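Local coordinates for protein kinase containing Z-DNA binding domains (Danio rerio, PDB 4LB6), which binds left-handed Z-DNA through the Zalpha domain described here and, through a kinase domain absent from this fragment, probably phosphorylates translation initiation factor eIF2alpha, at residues A[27-30]-A[31-34]; A[9-12]-A[13-17]; A[58-61]-A[62-65]. All coordinates share one frame; numbering follows the deposited sequence.

The three contacts belong to one Zalpha domain of the winged helix-turn-helix fold. Interaction 2 is the start of helix 10-23, interaction 1 lies on helix 28-35, and interaction 3 is the loop joining strands 55-58 and 66-69. Interactions 1 and 3 both touch DNA and also meet each other, their centres about 15 Å apart: Gln29 OE1 packs at 3.3 Å from Arg64 CD. Interaction 2, about 10 Å from the nucleic acid at its nearest atom, reaches interaction 1 through Ile16 CG1 and Ile31 CG2, 4.2 Å apart. Interactions 2 and 3 do not touch; their centres are about 23 Å apart, on opposite sides of the chain's centre.

Interaction 1: A[27-30]-A[31-34]; sequences TVQD and IFKE. With nucleotides of chain B; nucleotides of chain C.
Phe32 N donates to Val28 O over 2.9 Å with an N-H...O angle of 173°, the straightest of three i to i+4 backbone bonds here; those from Ile31 N to Thr27 O and from Lys33 N to Gln29 O are weak. Lys33 also carries the shortest bond to DNA among these residues. Its CG rests against Gln29 O, and the chain beyond CG is extended, which brings NZ to OP2 of DC2 of chain C at 2.8 Å. A second, weak bond runs from Lys33 NZ to O3' of DG7 of chain B at 3.4 Å, and the ammonium group thus joins nucleotides of two DNA chains. At the opening of the helix Thr27 is the N-cap and forms a capping box with Asp30. Thr27 N gives a bond of 3.0 Å to Asp30 OD2, meeting it on the anti side, tilted out of the carboxylate plane, while Asp30 N returns a weak one to Thr27 OG1. Thr27 OG1 adds a weak bond to that same OD2; the nearby helix N-terminus would probably favour a charged Asp30. Helix 28-35 is the first of the two helices of the helix-turn-helix unit, and Val28 and Ile31 turn onto its partner, helix 39-51, through Val42. The Phe32 ring, set between its backbone N and carbonyl carbon (chi1 89°), leans back over the first turn, with CD2 at 3.3 Å from Val28 O. Lys33 CG lies over one ring face, offset toward the rim. The ring edge meets the DNA: O5' of DG7 of chain B lies in the ring plane, 3.6 Å from Phe32 CZ. Gln29 CG approaches Phe32 CE2 at 4.1 Å, the amide and ring planes standing 62° apart. Ile31 CG1 lies 3.4 Å from Thr27 O along the helix, and its side chain also packs on Tyr19 and Leu20 of helix 10-23.

Interaction 2: A[9-12]-A[13-17]; sequences ENEI and EMRIC
Ile16 runs back along the helix and overlaps Ile12, its CD1 meeting Ile12 CG2 at 3.6 Å. The pair sits one turn apart at the start of helix 10-23, the first helix of the winged helix-turn-helix fold. Ile16 CG1 stands beside the backbone N (chi1 -70°), which directs the branch across the preceding turn, 3.3 Å from Ile12 O. Both isoleucines also touch His45, and Ile16 Leu46, so this face of the helix lies against helix 39-51. The same carbonyl, Ile12 O, accepts Ile16 N at 2.9 Å, one of four i to i+4 bonds that cross from 9-12 to 13-17, of which Met14 N to Asn10 O is the shortest. Glu13, extended beyond CG, reaches helix 39-51 as well, where OE2 bonds His45 ND1. On another side the Arg15 methylenes cross beside Glu11: CG lies 3.3 Å from the backbone Glu11 O, and CD 4.0 Å from the carboxylate Glu11 OE2. The charged ends stay apart, Arg15 NE being 5.2 Å from Glu11 OE2; instead, Arg15 NH2 bonds the backbone oxygen of Leu35. With an alanine here, Leu35 O is likely to lose this donor and the Glu11 side chain the methylenes that lie beside it. At the N-terminal end, Glu11 N donates to Glu9 OE1 at 3.2 Å, from above the carboxylate plane, 38° out of it.

Interaction 3: A[58-61]-A[62-65]; sequences TVED and NKRP. With nucleotides of chain D.
Thr58 O receives a CA-H...O contact from Pro65 CA at 3.6 Å, where the two arms of the beta-wing come together. This is the wing of the winged helix-turn-helix fold: the chain leaves strand 55-58, reverses, and returns toward strand 66-69, and the end-to-end directions of 58-61 and 62-65 differ by 169°, nearly antiparallel. Next, Val59 crosses Pro65, with CG1 at 4.0 Å from CB of the proline. Glu60 begins a type II' turn that ends at Lys63, closed by Lys63 N donating to Glu60 O at 2.9 Å. The Glu60 and Lys63 side chains lie alongside each other, pointing the same way; their ends, Glu60 OE1 and Lys63 NZ, are 4.1 Å apart, too far for a salt bridge. Asp61 takes the first corner with a positive phi of 49°, as the type II' turn requires, and Asn62 follows at the DNA, its OD1 3.5 Å from C8 of DG3 of chain D. Pro65 CD rests 3.4 Å from O3' of DG3 of chain D. Between them Arg64 turns its guanidinium edge to the same nucleotide's phosphate, the P atom in plane, and NE donates to OP2 of DG3 of chain D at 3.1 Å and 148°.

Interaction 1: A[27-30]-A[31-34]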
ATOM      1  N   THR A  27     -13.708  -4.750  -6.247  1.00 38.66           N
ATOM      2  CA  THR A  27     -13.153  -3.606  -5.524  1.00 32.66           C
ATOM      3  C   THR A  27     -12.704  -2.545  -6.535  1.00 30.92           C
ATOM      4  O   THR A  27     -12.596  -2.811  -7.751  1.00 31.66           O
ATOM      5  CB  THR A  27     -11.925  -4.011  -4.688  1.00 31.61           C
ATOM      6  OG1 THR A  27     -10.907  -4.460  -5.593  1.00 32.05           O
ATOM      7  CG2 THR A  27     -12.311  -5.164  -3.703  1.00 36.17           C
ATOM      8  N   VAL A  28     -12.482  -1.332  -6.050  1.00 24.92           N
ATOM      9  CA  VAL A  28     -11.994  -0.277  -6.941  1.00 25.47           C
ATOM     10  C   VAL A  28     -10.652  -0.689  -7.582  1.00 21.89           C
ATOM     11  O   VAL A  28     -10.331  -0.299  -8.709  1.00 23.18           O
ATOM     12  CB  VAL A  28     -11.874   1.099  -6.221  1.00 18.54           C
ATOM     13  CG1 VAL A  28     -10.848   1.072  -5.005  1.00 19.95           C
ATOM     14  CG2 VAL A  28     -11.591   2.256  -7.262  1.00 17.77           C
ATOM     15  N   GLN A  29      -9.858  -1.460  -6.853  1.00 24.34           N
ATOM     16  CA  GLN A  29      -8.563  -1.832  -7.364  1.00 30.39           C
ATOM     17  C   GLN A  29      -8.702  -2.713  -8.626  1.00 38.38           C
ATOM     18  O   GLN A  29      -8.033  -2.466  -9.656  1.00 33.20           O
ATOM     19  CB  GLN A  29      -7.752  -2.538  -6.260  1.00 36.50           C
ATOM     20  CG  GLN A  29      -7.198  -1.570  -5.161  1.00 28.42           C
ATOM     21  CD  GLN A  29      -8.211  -1.181  -4.073  1.00 34.52           C
ATOM     22  OE1 GLN A  29      -9.310  -1.725  -3.998  1.00 35.33           O
ATOM     23  NE2 GLN A  29      -7.823  -0.250  -3.197  1.00 36.37           N
ATOM     24  N   ASP A  30      -9.638  -3.675  -8.561  1.00 35.74           N
ATOM     25  CA  ASP A  30     -10.061  -4.480  -9.721  1.00 38.63           C
ATOM     26  C   ASP A  30     -10.347  -3.622 -10.943  1.00 37.01           C
ATOM     27  O   ASP A  30      -9.864  -3.872 -12.049  1.00 38.61           O
ATOM     28  CB  ASP A  30     -11.331  -5.298  -9.381  1.00 37.46           C
ATOM     29  CG  ASP A  30     -11.050  -6.431  -8.404  1.00 49.85           C
ATOM     30  OD1 ASP A  30      -9.899  -6.927  -8.448  1.00 53.95           O
ATOM     31  OD2 ASP A  30     -11.950  -6.808  -7.591  1.00 48.30           O
ATOM     32  N   ILE A  31     -11.162  -2.601 -10.724  1.00 32.90           N
ATOM     33  CA  ILE A  31     -11.728  -1.792 -11.815  1.00 24.69           C
ATOM     34  C   ILE A  31     -10.665  -0.830 -12.393  1.00 26.60           C
ATOM     35  O   ILE A  31     -10.444  -0.784 -13.615  1.00 29.02           O
ATOM     36  CB  ILE A  31     -12.892  -0.959 -11.296  1.00 22.09           C
ATOM     37  CG1 ILE A  31     -13.994  -1.865 -10.749  1.00 25.14           C
ATOM     38  CG2 ILE A  31     -13.468  -0.124 -12.436  1.00 21.22           C
ATOM     39  CD1 ILE A  31     -15.022  -1.099  -9.835  1.00 26.33           C
ATOM     40  N   PHE A  32      -9.938  -0.098 -11.544  1.00 23.92           N
ATOM     41  CA  PHE A  32      -9.012   0.907 -12.131  1.00 23.57           C
ATOM     42  C   PHE A  32      -7.849   0.301 -12.911  1.00 28.17           C
ATOM     43  O   PHE A  32      -7.337   0.903 -13.856  1.00 27.61           O
ATOM     44  CB  PHE A  32      -8.556   1.998 -11.074  1.00 19.37           C
ATOM     45  CG  PHE A  32      -7.304   1.666 -10.270  1.00 26.60           C
ATOM     46  CD1 PHE A  32      -6.028   1.811 -10.797  1.00 29.84           C
ATOM     47  CD2 PHE A  32      -7.416   1.282  -8.947  1.00 24.28           C
ATOM     48  CE1 PHE A  32      -4.885   1.529 -10.051  1.00 30.96           C
ATOM     49  CE2 PHE A  32      -6.285   0.974  -8.195  1.00 23.04           C
ATOM     50  CZ  PHE A  32      -5.002   1.096  -8.735  1.00 29.27           C
ATOM     51  N   LYS A  33      -7.379  -0.874 -12.516  1.00 30.51           N
ATOM     52  CA  LYS A  33      -6.271  -1.448 -13.251  1.00 32.32           C
ATOM     53  C   LYS A  33      -6.732  -1.927 -14.623  1.00 42.03           C
ATOM     54  O   LYS A  33      -5.983  -1.816 -15.587  1.00 44.09           O
ATOM     55  CB  LYS A  33      -5.605  -2.610 -12.490  1.00 40.18           C
ATOM     56  CG  LYS A  33      -5.042  -2.195 -11.142  1.00 43.02           C
ATOM     57  CD  LYS A  33      -4.435  -3.420 -10.350  1.00 42.67           C
ATOM     58  CE  LYS A  33      -4.104  -2.974  -8.934  1.00 43.90           C
ATOM     59  NZ  LYS A  33      -3.513  -4.100  -8.132  1.00 51.81           N
ATOM     60  N   GLU A  34      -7.942  -2.480 -14.717  1.00 35.97           N
ATOM     61  CA  GLU A  34      -8.423  -2.988 -16.003  1.00 42.83           C
ATOM     62  C   GLU A  34      -8.730  -1.817 -16.918  1.00 43.24           C
ATOM     63  O   GLU A  34      -8.368  -1.826 -18.087  1.00 48.25           O
ATOM     64  CB  GLU A  34      -9.660  -3.861 -15.822  1.00 44.00           C
ATOM     65  CG  GLU A  34     -10.386  -4.227 -17.130  1.00 54.35           C
ATOM     66  CD  GLU A  34     -10.501  -5.715 -17.324  1.00 67.12           C
ATOM     67  OE1 GLU A  34      -9.794  -6.469 -16.606  1.00 69.94           O
ATOM     68  OE2 GLU A  34     -11.293  -6.139 -18.204  1.00 78.18           O
TER
ATOM     69  P    DG B   7      -3.196   1.155  -5.098  1.00 28.32           P
ATOM     70  OP1  DG B   7      -3.906   2.311  -5.491  1.00 24.94           O
ATOM     71  OP2  DG B   7      -3.728  -0.177  -4.622  1.00 32.32           O
ATOM     72  O5'  DG B   7      -2.296   0.781  -6.372  1.00 24.72           O
ATOM     73  C5'  DG B   7      -1.514  -0.422  -6.427  1.00 19.99           C
ATOM     74  C4'  DG B   7      -0.587  -0.372  -7.603  1.00 18.67           C
ATOM     75  O4'  DG B   7       0.393   0.599  -7.498  1.00 20.03           O
ATOM     76  C3'  DG B   7       0.278  -1.604  -7.399  1.00 21.77           C
ATOM     77  O3'  DG B   7      -0.531  -2.378  -8.162  1.00 32.63           O
ATOM     78  C2'  DG B   7       1.510  -1.320  -8.153  1.00 22.01           C
ATOM     79  C1'  DG B   7       1.636   0.159  -8.016  1.00 22.47           C
ATOM     80  N9   DG B   7       2.575   0.670  -7.019  1.00 19.94           N
ATOM     81  C8   DG B   7       3.596   1.543  -7.309  1.00 18.28           C
ATOM     82  N7   DG B   7       4.272   1.913  -6.242  1.00 20.77           N
ATOM     83  C5   DG B   7       3.650   1.226  -5.184  1.00 20.38           C
ATOM     84  C6   DG B   7       3.992   1.218  -3.783  1.00 19.68           C
ATOM     85  O6   DG B   7       4.808   1.896  -3.226  1.00 17.39           O
ATOM     86  N1   DG B   7       3.157   0.421  -3.026  1.00 18.05           N
ATOM     87  C2   DG B   7       2.144  -0.334  -3.615  1.00 17.81           C
ATOM     88  N2   DG B   7       1.347  -1.011  -2.769  1.00 18.52           N
ATOM     89  N3   DG B   7       1.785  -0.348  -4.918  1.00 16.95           N
ATOM     90  C4   DG B   7       2.643   0.411  -5.649  1.00 18.71           C
TER
ATOM     91  P    DC C   2       0.179  -4.397  -8.694  1.00 37.87           P
ATOM     92  OP1  DC C   2       1.529  -4.391  -9.383  1.00 34.30           O
ATOM     93  OP2  DC C   2      -1.123  -5.003  -9.179  1.00 34.86           O
ATOM     94  O5'  DC C   2       0.347  -4.737  -7.105  1.00 25.34           O
ATOM     95  C5'  DC C   2       0.461  -6.159  -6.859  1.00 22.57           C
ATOM     96  C4'  DC C   2       0.815  -6.310  -5.392  1.00 20.69           C
ATOM     97  O4'  DC C   2       2.160  -5.782  -5.183  1.00 17.83           O
ATOM     98  C3'  DC C   2      -0.141  -5.501  -4.482  1.00 22.08           C
ATOM     99  O3'  DC C   2      -0.428  -6.302  -3.318  1.00 23.07           O
ATOM    100  C2'  DC C   2       0.747  -4.331  -4.053  1.00 19.42           C
ATOM    101  C1'  DC C   2       2.171  -4.917  -4.051  1.00 18.09           C
ATOM    102  N1   DC C   2       3.252  -3.901  -4.221  1.00 20.26           N
ATOM    103  C2   DC C   2       3.902  -3.498  -3.050  1.00 17.29           C
ATOM    104  O2   DC C   2       3.491  -3.935  -1.951  1.00 18.13           O
ATOM    105  N3   DC C   2       4.865  -2.576  -3.120  1.00 19.61           N
ATOM    106  C4   DC C   2       5.218  -2.148  -4.329  1.00 16.40           C
ATOM    107  N4   DC C   2       6.159  -1.210  -4.420  1.00 18.35           N
ATOM    108  C5   DC C   2       4.555  -2.519  -5.547  1.00 16.79           C
ATOM    109  C6   DC C   2       3.598  -3.453  -5.457  1.00 18.78           C
TER

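Interaction 2: A[9-12]-A[13-17]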
ATOM      1  N   GLU A   9     -17.253  12.045 -16.991  1.00 55.75           N
ATOM      2  CA  GLU A   9     -17.679  11.360 -18.205  1.00 48.62           C
ATOM      3  C   GLU A   9     -18.728  10.278 -17.988  1.00 45.72           C
ATOM      4  O   GLU A   9     -18.604   9.343 -17.153  1.00 40.30           O
ATOM      5  CB  GLU A   9     -16.502  10.742 -18.986  1.00 45.74           C
ATOM      6  CG  GLU A   9     -16.086  11.539 -20.237  1.00 50.68           C
ATOM      7  CD  GLU A   9     -17.242  11.879 -21.213  1.00 61.97           C
ATOM      8  OE1 GLU A   9     -17.839  10.958 -21.838  1.00 59.38           O
ATOM      9  OE2 GLU A   9     -17.545  13.085 -21.369  1.00 64.28           O
ATOM     10  N   ASN A  10     -19.727  10.361 -18.844  1.00 47.02           N
ATOM     11  CA  ASN A  10     -20.651   9.270 -19.053  1.00 45.66           C
ATOM     12  C   ASN A  10     -19.882   8.073 -19.569  1.00 41.20           C
ATOM     13  O   ASN A  10     -20.231   6.944 -19.259  1.00 38.28           O
ATOM     14  CB  ASN A  10     -21.762   9.727 -19.996  1.00 47.60           C
ATOM     15  CG  ASN A  10     -22.475  10.935 -19.445  1.00 58.24           C
ATOM     16  OD1 ASN A  10     -22.440  11.163 -18.228  1.00 60.97           O
ATOM     17  ND2 ASN A  10     -23.109  11.731 -20.315  1.00 60.98           N
ATOM     18  N   GLU A  11     -18.797   8.310 -20.307  1.00 41.66           N
ATOM     19  CA  GLU A  11     -18.010   7.188 -20.813  1.00 41.41           C
ATOM     20  C   GLU A  11     -17.323   6.410 -19.680  1.00 36.62           C
ATOM     21  O   GLU A  11     -17.267   5.184 -19.694  1.00 38.44           O
ATOM     22  CB  GLU A  11     -16.963   7.625 -21.839  1.00 44.59           C
ATOM     23  CG  GLU A  11     -16.153   6.445 -22.399  1.00 44.10           C
ATOM     24  CD  GLU A  11     -16.867   5.726 -23.571  1.00 53.69           C
ATOM     25  OE1 GLU A  11     -17.746   6.327 -24.227  1.00 52.43           O
ATOM     26  OE2 GLU A  11     -16.543   4.553 -23.839  1.00 58.97           O
ATOM     27  N   ILE A  12     -16.739   7.136 -18.740  1.00 29.03           N
ATOM     28  CA  ILE A  12     -16.121   6.486 -17.568  1.00 28.30           C
ATOM     29  C   ILE A  12     -17.171   5.691 -16.838  1.00 30.93           C
ATOM     30  O   ILE A  12     -16.949   4.549 -16.457  1.00 27.79           O
ATOM     31  CB  ILE A  12     -15.543   7.536 -16.563  1.00 30.42           C
ATOM     32  CG1 ILE A  12     -14.421   8.317 -17.205  1.00 36.17           C
ATOM     33  CG2 ILE A  12     -15.100   6.891 -15.217  1.00 28.24           C
ATOM     34  CD1 ILE A  12     -13.315   7.450 -17.670  1.00 44.81           C
ATOM     35  N   GLU A  13     -18.334   6.309 -16.626  1.00 30.66           N
ATOM     36  CA  GLU A  13     -19.330   5.647 -15.808  1.00 33.39           C
ATOM     37  C   GLU A  13     -19.846   4.434 -16.550  1.00 27.59           C
ATOM     38  O   GLU A  13     -20.056   3.417 -15.933  1.00 28.91           O
ATOM     39  CB  GLU A  13     -20.456   6.596 -15.344  1.00 33.24           C
ATOM     40  CG  GLU A  13     -20.038   7.360 -14.110  1.00 32.30           C
ATOM     41  CD  GLU A  13     -20.999   8.420 -13.589  1.00 41.21           C
ATOM     42  OE1 GLU A  13     -22.197   8.416 -13.912  1.00 42.85           O
ATOM     43  OE2 GLU A  13     -20.523   9.261 -12.794  1.00 45.80           O
ATOM     44  N   MET A  14     -20.042   4.539 -17.863  1.00 30.89           N
ATOM     45  CA  MET A  14     -20.454   3.367 -18.643  1.00 33.60           C
ATOM     46  C   MET A  14     -19.421   2.250 -18.525  1.00 37.44           C
ATOM     47  O   MET A  14     -19.771   1.059 -18.365  1.00 31.40           O
ATOM     48  CB  MET A  14     -20.669   3.753 -20.120  1.00 33.79           C
ATOM     49  CG  MET A  14     -20.803   2.543 -21.035  1.00 35.98           C
ATOM     50  SD  MET A  14     -21.105   3.057 -22.733  1.00 45.83           S
ATOM     51  CE  MET A  14     -22.407   4.256 -22.484  1.00 53.16           C
ATOM     52  N   ARG A  15     -18.147   2.625 -18.613  1.00 30.39           N
ATOM     53  CA  ARG A  15     -17.073   1.628 -18.561  1.00 31.05           C
ATOM     54  C   ARG A  15     -16.973   0.934 -17.176  1.00 28.93           C
ATOM     55  O   ARG A  15     -16.735  -0.268 -17.075  1.00 29.63           O
ATOM     56  CB  ARG A  15     -15.729   2.254 -18.979  1.00 30.66           C
ATOM     57  CG  ARG A  15     -15.591   2.440 -20.543  1.00 33.20           C
ATOM     58  CD  ARG A  15     -14.232   3.137 -20.894  1.00 45.67           C
ATOM     59  NE  ARG A  15     -13.100   2.238 -20.624  1.00 46.72           N
ATOM     60  CZ  ARG A  15     -11.893   2.587 -20.143  1.00 44.61           C
ATOM     61  NH1 ARG A  15     -11.584   3.852 -19.831  1.00 41.31           N
ATOM     62  NH2 ARG A  15     -10.989   1.630 -19.970  1.00 42.51           N
ATOM     63  N   ILE A  16     -17.219   1.690 -16.123  1.00 27.13           N
ATOM     64  CA  ILE A  16     -17.250   1.115 -14.789  1.00 25.95           C
ATOM     65  C   ILE A  16     -18.418   0.147 -14.638  1.00 27.03           C
ATOM     66  O   ILE A  16     -18.256  -0.974 -14.131  1.00 26.88           O
ATOM     67  CB  ILE A  16     -17.375   2.214 -13.720  1.00 24.34           C
ATOM     68  CG1 ILE A  16     -16.042   2.989 -13.694  1.00 23.80           C
ATOM     69  CG2 ILE A  16     -17.611   1.564 -12.290  1.00 23.55           C
ATOM     70  CD1 ILE A  16     -16.035   4.343 -12.869  1.00 22.70           C
ATOM     71  N   CYS A  17     -19.585   0.570 -15.110  1.00 27.18           N
ATOM     72  CA  CYS A  17     -20.761  -0.249 -14.932  1.00 27.93           C
ATOM     73  C   CYS A  17     -20.624  -1.493 -15.792  1.00 34.39           C
ATOM     74  O   CYS A  17     -21.108  -2.575 -15.445  1.00 34.16           O
ATOM     75  CB  CYS A  17     -22.019   0.513 -15.330  1.00 28.62           C
ATOM     76  SG  CYS A  17     -22.466   1.744 -14.046  1.00 36.32           S
TER

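Interaction 3: A[58-61]-A[62-65]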
ATOM      1  N   THR A  58     -21.014  -2.866  -0.326  1.00 49.55           N
ATOM      2  CA  THR A  58     -21.107  -3.514   0.963  1.00 50.09           C
ATOM      3  C   THR A  58     -19.745  -3.384   1.597  1.00 51.69           C
ATOM      4  O   THR A  58     -18.707  -3.432   0.922  1.00 48.75           O
ATOM      5  CB  THR A  58     -21.403  -4.989   0.822  1.00 49.60           C
ATOM      6  OG1 THR A  58     -20.289  -5.607   0.169  1.00 50.50           O
ATOM      7  CG2 THR A  58     -22.657  -5.192  -0.026  1.00 51.26           C
ATOM      8  N   VAL A  59     -19.764  -3.178   2.906  1.00 56.47           N
ATOM      9  CA  VAL A  59     -18.550  -2.902   3.649  1.00 57.44           C
ATOM     10  C   VAL A  59     -18.545  -3.735   4.926  1.00 51.93           C
ATOM     11  O   VAL A  59     -19.584  -4.030   5.530  1.00 58.27           O
ATOM     12  CB  VAL A  59     -18.436  -1.413   4.014  1.00 55.39           C
ATOM     13  CG1 VAL A  59     -18.450  -0.556   2.785  1.00 53.06           C
ATOM     14  CG2 VAL A  59     -19.589  -1.020   4.941  1.00 64.46           C
ATOM     15  N   GLU A  60     -17.351  -4.116   5.334  1.00 52.36           N
ATOM     16  CA  GLU A  60     -17.158  -4.893   6.535  1.00 60.51           C
ATOM     17  C   GLU A  60     -15.875  -4.377   7.174  1.00 60.53           C
ATOM     18  O   GLU A  60     -14.821  -4.374   6.532  1.00 53.64           O
ATOM     19  CB  GLU A  60     -17.072  -6.360   6.129  1.00 63.06           C
ATOM     20  CG  GLU A  60     -16.507  -7.308   7.132  1.00 68.15           C
ATOM     21  CD  GLU A  60     -16.554  -8.717   6.586  1.00 73.98           C
ATOM     22  OE1 GLU A  60     -16.955  -8.849   5.392  1.00 71.88           O
ATOM     23  OE2 GLU A  60     -16.212  -9.671   7.335  1.00 78.15           O
ATOM     24  N   ASP A  61     -15.976  -3.873   8.403  1.00 63.30           N
ATOM     25  CA  ASP A  61     -14.825  -3.319   9.103  1.00 66.02           C
ATOM     26  C   ASP A  61     -14.013  -2.316   8.258  1.00 70.69           C
ATOM     27  O   ASP A  61     -14.585  -1.397   7.641  1.00 66.48           O
ATOM     28  CB  ASP A  61     -13.960  -4.468   9.598  1.00 69.95           C
ATOM     29  CG  ASP A  61     -14.755  -5.460  10.458  1.00 79.76           C
ATOM     30  OD1 ASP A  61     -14.978  -5.175  11.656  1.00 85.32           O
ATOM     31  OD2 ASP A  61     -15.162  -6.522   9.936  1.00 82.05           O
ATOM     32  N   ASN A  62     -12.688  -2.488   8.210  1.00 75.37           N
ATOM     33  CA  ASN A  62     -11.837  -1.618   7.371  1.00 68.28           C
ATOM     34  C   ASN A  62     -11.528  -2.198   5.987  1.00 67.19           C
ATOM     35  O   ASN A  62     -10.604  -1.725   5.290  1.00 60.40           O
ATOM     36  CB  ASN A  62     -10.535  -1.220   8.093  1.00 65.66           C
ATOM     37  CG  ASN A  62     -10.727  -0.029   9.029  1.00 67.43           C
ATOM     38  OD1 ASN A  62     -11.743   0.671   8.953  1.00 69.65           O
ATOM     39  ND2 ASN A  62      -9.743   0.220   9.895  1.00 69.34           N
ATOM     40  N   LYS A  63     -12.308  -3.205   5.581  1.00 65.20           N
ATOM     41  CA  LYS A  63     -12.051  -3.894   4.319  1.00 56.65           C
ATOM     42  C   LYS A  63     -12.321  -3.034   3.122  1.00 51.80           C
ATOM     43  O   LYS A  63     -12.991  -2.001   3.206  1.00 50.84           O
ATOM     44  CB  LYS A  63     -12.880  -5.168   4.215  1.00 59.46           C
ATOM     45  CG  LYS A  63     -12.455  -6.260   5.143  1.00 62.16           C
ATOM     46  CD  LYS A  63     -13.213  -7.543   4.804  1.00 66.20           C
ATOM     47  CE  LYS A  63     -13.072  -7.814   3.298  1.00 65.34           C
ATOM     48  NZ  LYS A  63     -13.838  -8.978   2.773  1.00 72.30           N
ATOM     49  N   ARG A  64     -11.785  -3.447   1.984  1.00 49.02           N
ATOM     50  CA  ARG A  64     -12.128  -2.782   0.753  1.00 45.85           C
ATOM     51  C   ARG A  64     -13.601  -2.897   0.539  1.00 43.27           C
ATOM     52  O   ARG A  64     -14.120  -3.995   0.563  1.00 43.23           O
ATOM     53  CB  ARG A  64     -11.428  -3.460  -0.415  1.00 49.15           C
ATOM     54  CG  ARG A  64      -9.979  -3.705  -0.155  1.00 45.17           C
ATOM     55  CD  ARG A  64      -9.255  -3.844  -1.474  1.00 32.43           C
ATOM     56  NE  ARG A  64      -7.986  -3.162  -1.304  1.00 28.46           N
ATOM     57  CZ  ARG A  64      -6.909  -3.424  -2.016  1.00 27.07           C
ATOM     58  NH1 ARG A  64      -6.951  -4.379  -2.925  1.00 26.59           N
ATOM     59  NH2 ARG A  64      -5.813  -2.713  -1.788  1.00 26.42           N
ATOM     60  N   PRO A  65     -14.270  -1.768   0.288  1.00 40.27           N
ATOM     61  CA  PRO A  65     -15.670  -1.877  -0.101  1.00 37.75           C
ATOM     62  C   PRO A  65     -15.728  -2.717  -1.364  1.00 39.89           C
ATOM     63  O   PRO A  65     -14.742  -2.767  -2.122  1.00 38.72           O
ATOM     64  CB  PRO A  65     -16.079  -0.433  -0.397  1.00 31.79           C
ATOM     65  CG  PRO A  65     -15.088   0.419   0.448  1.00 39.29           C
ATOM     66  CD  PRO A  65     -13.810  -0.372   0.382  1.00 35.44           C
TER
ATOM     67  P    DG D   3      -7.831  -0.569   1.314  1.00 26.95           P
ATOM     68  OP1  DG D   3      -7.695  -1.919   1.969  1.00 28.98           O
ATOM     69  OP2  DG D   3      -7.823  -0.344  -0.135  1.00 37.37           O
ATOM     70  O5'  DG D   3      -9.271  -0.165   1.922  1.00 25.66           O
ATOM     71  C5'  DG D   3      -9.803   1.154   1.610  1.00 22.70           C
ATOM     72  C4'  DG D   3     -10.967   1.477   2.509  1.00 23.26           C
ATOM     73  O4'  DG D   3     -10.627   1.360   3.958  1.00 22.98           O
ATOM     74  C3'  DG D   3     -11.541   2.886   2.212  1.00 21.20           C
ATOM     75  O3'  DG D   3     -12.625   2.737   1.216  1.00 22.77           O
ATOM     76  C2'  DG D   3     -12.186   3.219   3.588  1.00 21.56           C
ATOM     77  C1'  DG D   3     -11.365   2.394   4.644  1.00 19.91           C
ATOM     78  N9   DG D   3     -10.338   3.094   5.451  1.00 21.32           N
ATOM     79  C8   DG D   3     -10.166   3.008   6.808  1.00 22.78           C
ATOM     80  N7   DG D   3      -9.161   3.702   7.258  1.00 25.16           N
ATOM     81  C5   DG D   3      -8.563   4.243   6.109  1.00 21.69           C
ATOM     82  C6   DG D   3      -7.429   5.051   6.018  1.00 22.00           C
ATOM     83  O6   DG D   3      -6.712   5.399   6.940  1.00 20.77           O
ATOM     84  N1   DG D   3      -7.120   5.422   4.707  1.00 16.66           N
ATOM     85  C2   DG D   3      -7.863   4.953   3.655  1.00 15.91           C
ATOM     86  N2   DG D   3      -7.383   5.346   2.486  1.00 16.22           N
ATOM     87  N3   DG D   3      -8.963   4.152   3.722  1.00 20.01           N
ATOM     88  C4   DG D   3      -9.274   3.902   4.990  1.00 18.51           C
ATOM     89  P    DC D   2      -6.164  -0.332   7.541  1.00 37.87           P
ATOM     90  OP1  DC D   2      -6.043   0.824   8.512  1.00 34.30           O
ATOM     91  OP2  DC D   2      -7.119  -1.509   7.591  1.00 34.86           O
ATOM     92  O5'  DC D   2      -6.084   0.205   5.999  1.00 25.34           O
ATOM     93  C5'  DC D   2      -7.357   0.710   5.530  1.00 22.57           C
ATOM     94  C4'  DC D   2      -7.087   1.354   4.183  1.00 20.69           C
ATOM     95  O4'  DC D   2      -6.263   2.540   4.393  1.00 17.83           O
ATOM     96  C3'  DC D   2      -6.302   0.410   3.240  1.00 22.08           C
ATOM     97  O3'  DC D   2      -6.851   0.550   1.914  1.00 23.07           O
ATOM     98  C2'  DC D   2      -4.908   1.043   3.251  1.00 19.42           C
ATOM     99  C1'  DC D   2      -5.175   2.543   3.473  1.00 18.09           C
ATOM    100  N1   DC D   2      -4.027   3.287   4.073  1.00 20.26           N
ATOM    101  C2   DC D   2      -3.241   4.020   3.178  1.00 17.29           C
ATOM    102  O2   DC D   2      -3.485   3.940   1.953  1.00 18.13           O
ATOM    103  N3   DC D   2      -2.184   4.695   3.638  1.00 19.61           N
ATOM    104  C4   DC D   2      -1.986   4.703   4.953  1.00 16.40           C
ATOM    105  N4   DC D   2      -0.922   5.348   5.431  1.00 18.35           N
ATOM    106  C5   DC D   2      -2.756   3.941   5.895  1.00 16.79           C
ATOM    107  C6   DC D   2      -3.819   3.278   5.415  1.00 18.78           C
TER